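Local coordinates for putative regulatory protein SCO4313 (Streptomyces coelicolor, PDB 2OI8) that probably acts as a TetR-family transcription factor that binds regulatory DNA through an N-terminal helix-turn-helix domain, at residues Ala133-Val136 against Asp137-Ala141; His94-Arg97 against Ala98-Leu101. All blocks are in the same frame, centred on the assembly; numbering follows the deposited sequence.

Both contacts are turns of single helices in the TetR-like C-terminal domain, away from the predicted DNA-binding helix-turn-helix at 38-57. Interaction 2 comes first along the chain, in helix 89-102, its centre about 10 Å from the centre of the chain; interaction 1 covers the C-terminal part of helix 129-139 and the residues just after it, its centre about 17 Å from the centre of the chain. Their centres are 18 Å apart and their nearest atoms about 7 Å, so the two do not touch. They share neighbours all the same: helices 60-84 and 170-191 pack against both, with L79 meeting I135 and A95. L89, at the start of helix 89-102, meets A138 and C139.

Interaction 1 of 2, residues Ala133-Val136 against Asp137-Ala141; sequences AVIV and DACAA
D137 N donates to A133 O over 2.9 Å, the first of three sound i to i+4 bonds in the C-terminal part of helix 129-139. The same step repeats from A138 N to V134 O, 3.1 Å, and from C139 N to I135 O, 3.0 Å, the last at 168° and in the carbonyl plane. The fourth rung is poorer: A140 N reaches V136 O only weakly, at 3.3 Å and 133°, as the backbone leaves the helix at A140.

The D137 carboxylate folds back along the preceding turn. With CG beside the backbone N (chi1 -73°), it comes close to A133 O, and OD1 lies 3.1 Å from that oxygen. Two acceptors this close should repel slightly; R166, in a salt bridge with OD1, is the partner of the carboxylate.

On the buried side of the helix the methyl CG2 of I135 approaches SG of C139 at 4.3 Å, a light apolar touch one turn apart. Other helices add to the packing: I135 meets A176 and F179 of helix 170-191, V136 meets L173 there, and V134 lies on R80 and A83 of helix 60-84.

The chemistry thus divides this part of the helix between an apolar side that joins helix 129-139 to its neighbours and an acidic group at the side. Because D137 stands near the C-terminal end, where carbonyl oxygens gather, its negative charge would be disfavoured by the helix dipole, and the arginine probably offsets that cost.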
loop_
_atom_site.group_PDB
_atom_site.type_symbol
_atom_site.label_atom_id
_atom_site.label_comp_id
_atom_site.label_asym_id
_atom_site.label_seq_id
_atom_site.Cartn_x
_atom_site.Cartn_y
_atom_site.Cartn_z
ATOM N N ALA A 133 -12.412 16.128 -0.087
ATOM C CA ALA A 133 -12.987 17.444 0.167
ATOM C C ALA A 133 -12.926 17.811 1.664
ATOM O O ALA A 133 -12.608 18.951 2.018
ATOM C CB ALA A 133 -14.418 17.502 -0.356
ATOM N N VAL A 134 -13.204 16.832 2.527
ATOM C CA VAL A 134 -13.232 17.041 3.974
ATOM C C VAL A 134 -11.863 17.451 4.494
ATOM O O VAL A 134 -11.757 18.411 5.244
ATOM C CB VAL A 134 -13.725 15.790 4.748
ATOM C CG1 VAL A 134 -13.751 16.058 6.240
ATOM C CG2 VAL A 134 -15.109 15.365 4.280
ATOM N N ILE A 135 -10.821 16.731 4.091
ATOM C CA ILE A 135 -9.450 17.042 4.520
ATOM C C ILE A 135 -9.063 18.465 4.128
ATOM O O ILE A 135 -8.484 19.228 4.922
ATOM C CB ILE A 135 -8.387 16.072 3.894
ATOM C CG1 ILE A 135 -8.733 14.598 4.141
ATOM C CG2 ILE A 135 -6.967 16.430 4.359
ATOM C CD1 ILE A 135 -9.107 14.283 5.576
ATOM N N VAL A 136 -9.363 18.797 2.876
ATOM C CA VAL A 136 -9.111 20.129 2.360
ATOM C C VAL A 136 -9.811 21.124 3.277
ATOM O O VAL A 136 -9.175 22.074 3.765
ATOM C CB VAL A 136 -9.587 20.280 0.897
ATOM C CG1 VAL A 136 -9.464 21.718 0.449
ATOM C CG2 VAL A 136 -8.781 19.363 -0.029
ATOM N N ASP A 137 -11.100 20.876 3.539
ATOM C CA ASP A 137 -11.887 21.717 4.435
ATOM C C ASP A 137 -11.089 22.054 5.683
ATOM O O ASP A 137 -10.862 23.228 5.969
ATOM C CB ASP A 137 -13.219 21.050 4.804
ATOM C CG ASP A 137 -14.218 21.047 3.659
ATOM O OD1 ASP A 137 -13.941 21.651 2.595
ATOM O OD2 ASP A 137 -15.293 20.428 3.827
ATOM N N ALA A 138 -10.620 21.023 6.391
ATOM C CA ALA A 138 -9.840 21.223 7.617
ATOM C C ALA A 138 -8.577 22.065 7.390
ATOM O O ALA A 138 -8.342 23.043 8.122
ATOM C CB ALA A 138 -9.509 19.903 8.286
ATOM N N CYS A 139 -7.803 21.727 6.357
ATOM C CA CYS A 139 -6.554 22.444 6.057
ATOM C C CYS A 139 -6.704 23.953 5.807
ATOM O O CYS A 139 -5.697 24.648 5.649
ATOM C CB CYS A 139 -5.804 21.775 4.906
ATOM S SG CYS A 139 -5.073 20.174 5.350
ATOM N N ALA A 140 -7.949 24.435 5.752
ATOM C CA ALA A 140 -8.254 25.858 5.914
ATOM C C ALA A 140 -8.404 26.140 7.427
ATOM O O ALA A 140 -9.530 26.340 7.947
ATOM C CB ALA A 140 -9.514 26.240 5.136
ATOM N N ALA A 141 -7.249 26.142 8.118
ATOM C CA ALA A 141 -7.176 26.087 9.583
ATOM C C ALA A 141 -6.509 27.325 10.154
ATOM O O ALA A 141 -5.514 27.809 9.612
ATOM C CB ALA A 141 -6.412 24.832 10.023
#

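Interaction 2 of 2, residues His94-Arg97 against Ala98-Leu101; sequences HALR and AWAL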
loop_
_atom_site.group_PDB
_atom_site.type_symbol
_atom_site.label_atom_id
_atom_site.label_comp_id
_atom_site.label_asym_id
_atom_site.label_seq_id
_atom_site.Cartn_x
_atom_site.Cartn_y
_atom_site.Cartn_z
ATOM N N HIS A 94 -7.348 10.307 13.235
ATOM C CA HIS A 94 -7.773 9.182 14.057
ATOM C C HIS A 94 -8.962 8.420 13.507
ATOM O O HIS A 94 -9.063 7.207 13.692
ATOM C CB HIS A 94 -8.062 9.653 15.470
ATOM C CG HIS A 94 -6.824 9.964 16.237
ATOM N ND1 HIS A 94 -5.840 9.023 16.458
ATOM C CD2 HIS A 94 -6.387 11.115 16.805
ATOM C CE1 HIS A 94 -4.853 9.580 17.133
ATOM N NE2 HIS A 94 -5.161 10.848 17.364
ATOM N N ALA A 95 -9.864 9.139 12.850
ATOM C CA ALA A 95 -10.975 8.518 12.129
ATOM C C ALA A 95 -10.407 7.571 11.045
ATOM O O ALA A 95 -10.808 6.395 10.921
ATOM C CB ALA A 95 -11.846 9.597 11.496
ATOM N N LEU A 96 -9.442 8.085 10.303
ATOM C CA LEU A 96 -8.836 7.330 9.212
ATOM C C LEU A 96 -8.132 6.055 9.716
ATOM O O LEU A 96 -8.195 5.036 9.045
ATOM C CB LEU A 96 -7.867 8.222 8.402
ATOM C CG LEU A 96 -7.149 7.538 7.222
ATOM C CD1 LEU A 96 -8.155 6.965 6.170
ATOM C CD2 LEU A 96 -6.085 8.441 6.558
ATOM N N ARG A 97 -7.499 6.130 10.903
ATOM C CA ARG A 97 -6.722 5.017 11.463
ATOM C C ARG A 97 -7.637 3.857 11.787
ATOM O O ARG A 97 -7.359 2.707 11.406
ATOM C CB ARG A 97 -5.937 5.442 12.715
ATOM C CG ARG A 97 -4.990 4.351 13.264
ATOM C CD ARG A 97 -3.903 4.881 14.202
ATOM N NE ARG A 97 -3.139 3.770 14.766
ATOM C CZ ARG A 97 -2.082 3.207 14.165
ATOM N NH1 ARG A 97 -1.661 3.676 13.005
ATOM N NH2 ARG A 97 -1.432 2.174 14.706
ATOM N N ALA A 98 -8.736 4.172 12.457
ATOM C CA ALA A 98 -9.692 3.164 12.938
ATOM C C ALA A 98 -10.447 2.519 11.789
ATOM O O ALA A 98 -10.644 1.302 11.770
ATOM C CB ALA A 98 -10.661 3.788 13.942
ATOM N N TRP A 99 -10.862 3.344 10.831
ATOM C CA TRP A 99 -11.472 2.839 9.611
ATOM C C TRP A 99 -10.499 1.860 8.920
ATOM O O TRP A 99 -10.895 0.752 8.509
ATOM C CB TRP A 99 -11.865 3.987 8.673
ATOM C CG TRP A 99 -12.421 3.481 7.381
ATOM C CD1 TRP A 99 -13.717 3.168 7.115
ATOM C CD2 TRP A 99 -11.689 3.203 6.173
ATOM N NE1 TRP A 99 -13.849 2.711 5.823
ATOM C CE2 TRP A 99 -12.618 2.719 5.222
ATOM C CE3 TRP A 99 -10.343 3.303 5.809
ATOM C CZ2 TRP A 99 -12.245 2.349 3.936
ATOM C CZ3 TRP A 99 -9.974 2.936 4.530
ATOM C CH2 TRP A 99 -10.925 2.468 3.608
ATOM N N ALA A 100 -9.236 2.267 8.788
ATOM C CA ALA A 100 -8.207 1.396 8.228
ATOM C C ALA A 100 -8.061 0.123 9.055
ATOM O O ALA A 100 -8.115 -0.994 8.530
ATOM C CB ALA A 100 -6.859 2.132 8.136
ATOM N N LEU A 101 -7.874 0.278 10.351
ATOM C CA LEU A 101 -7.599 -0.894 11.165
ATOM C C LEU A 101 -8.859 -1.713 11.378
ATOM O O LEU A 101 -8.789 -2.898 11.678
ATOM C CB LEU A 101 -6.928 -0.523 12.498
ATOM C CG LEU A 101 -5.553 0.151 12.383
ATOM C CD1 LEU A 101 -5.044 0.571 13.747
ATOM C CD2 LEU A 101 -4.510 -0.735 11.676
#
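A95 O takes two donors: W99 N, 3.1 Å away in a nearly straight bond of 169°, and S78 OG of helix 60-84, which binds it only weakly. The W99 bond is one of four successive i to i+4 bonds that run through this part of helix 89-102. L101 N to R97 O is the shortest, at 2.7 Å, and A100 N to L96 O measures 3.0 Å. A98 N to H94 O is longer, at 3.3 Å, with its donor tilted 32° from the carbonyl plane.

R97 and L101, one turn apart, make the main side-chain contact. CG of R97 stands anti to its own backbone nitrogen (chi1 -174°), and from there the chain runs extended to NE, past the leucine. CD1 of L101 touches R97 CG at 3.8 Å and also lies over one face of the guanidinium, 3.7 Å above the plane and displaced toward the rim. The methyl thus covers part of that face, while NH1 makes a salt bridge with E190 of helix 170-191.

Round the helix, L96 sends CD1 to CE3 of the W99 indole at 4.3 Å, a looser apolar touch. The indole NE1 is satisfied by S74 OG of helix 60-84, and W99 also packs on Q75 and S78 there and on Y107 of helix 104-111. L96 continues onto H184 and L187 of helix 170-191.

L96 and W99 thus turn into the neighbouring helices while R97 is tied to E190, the helix-to-helix packing of an all-alpha TetR-like C-terminal domain.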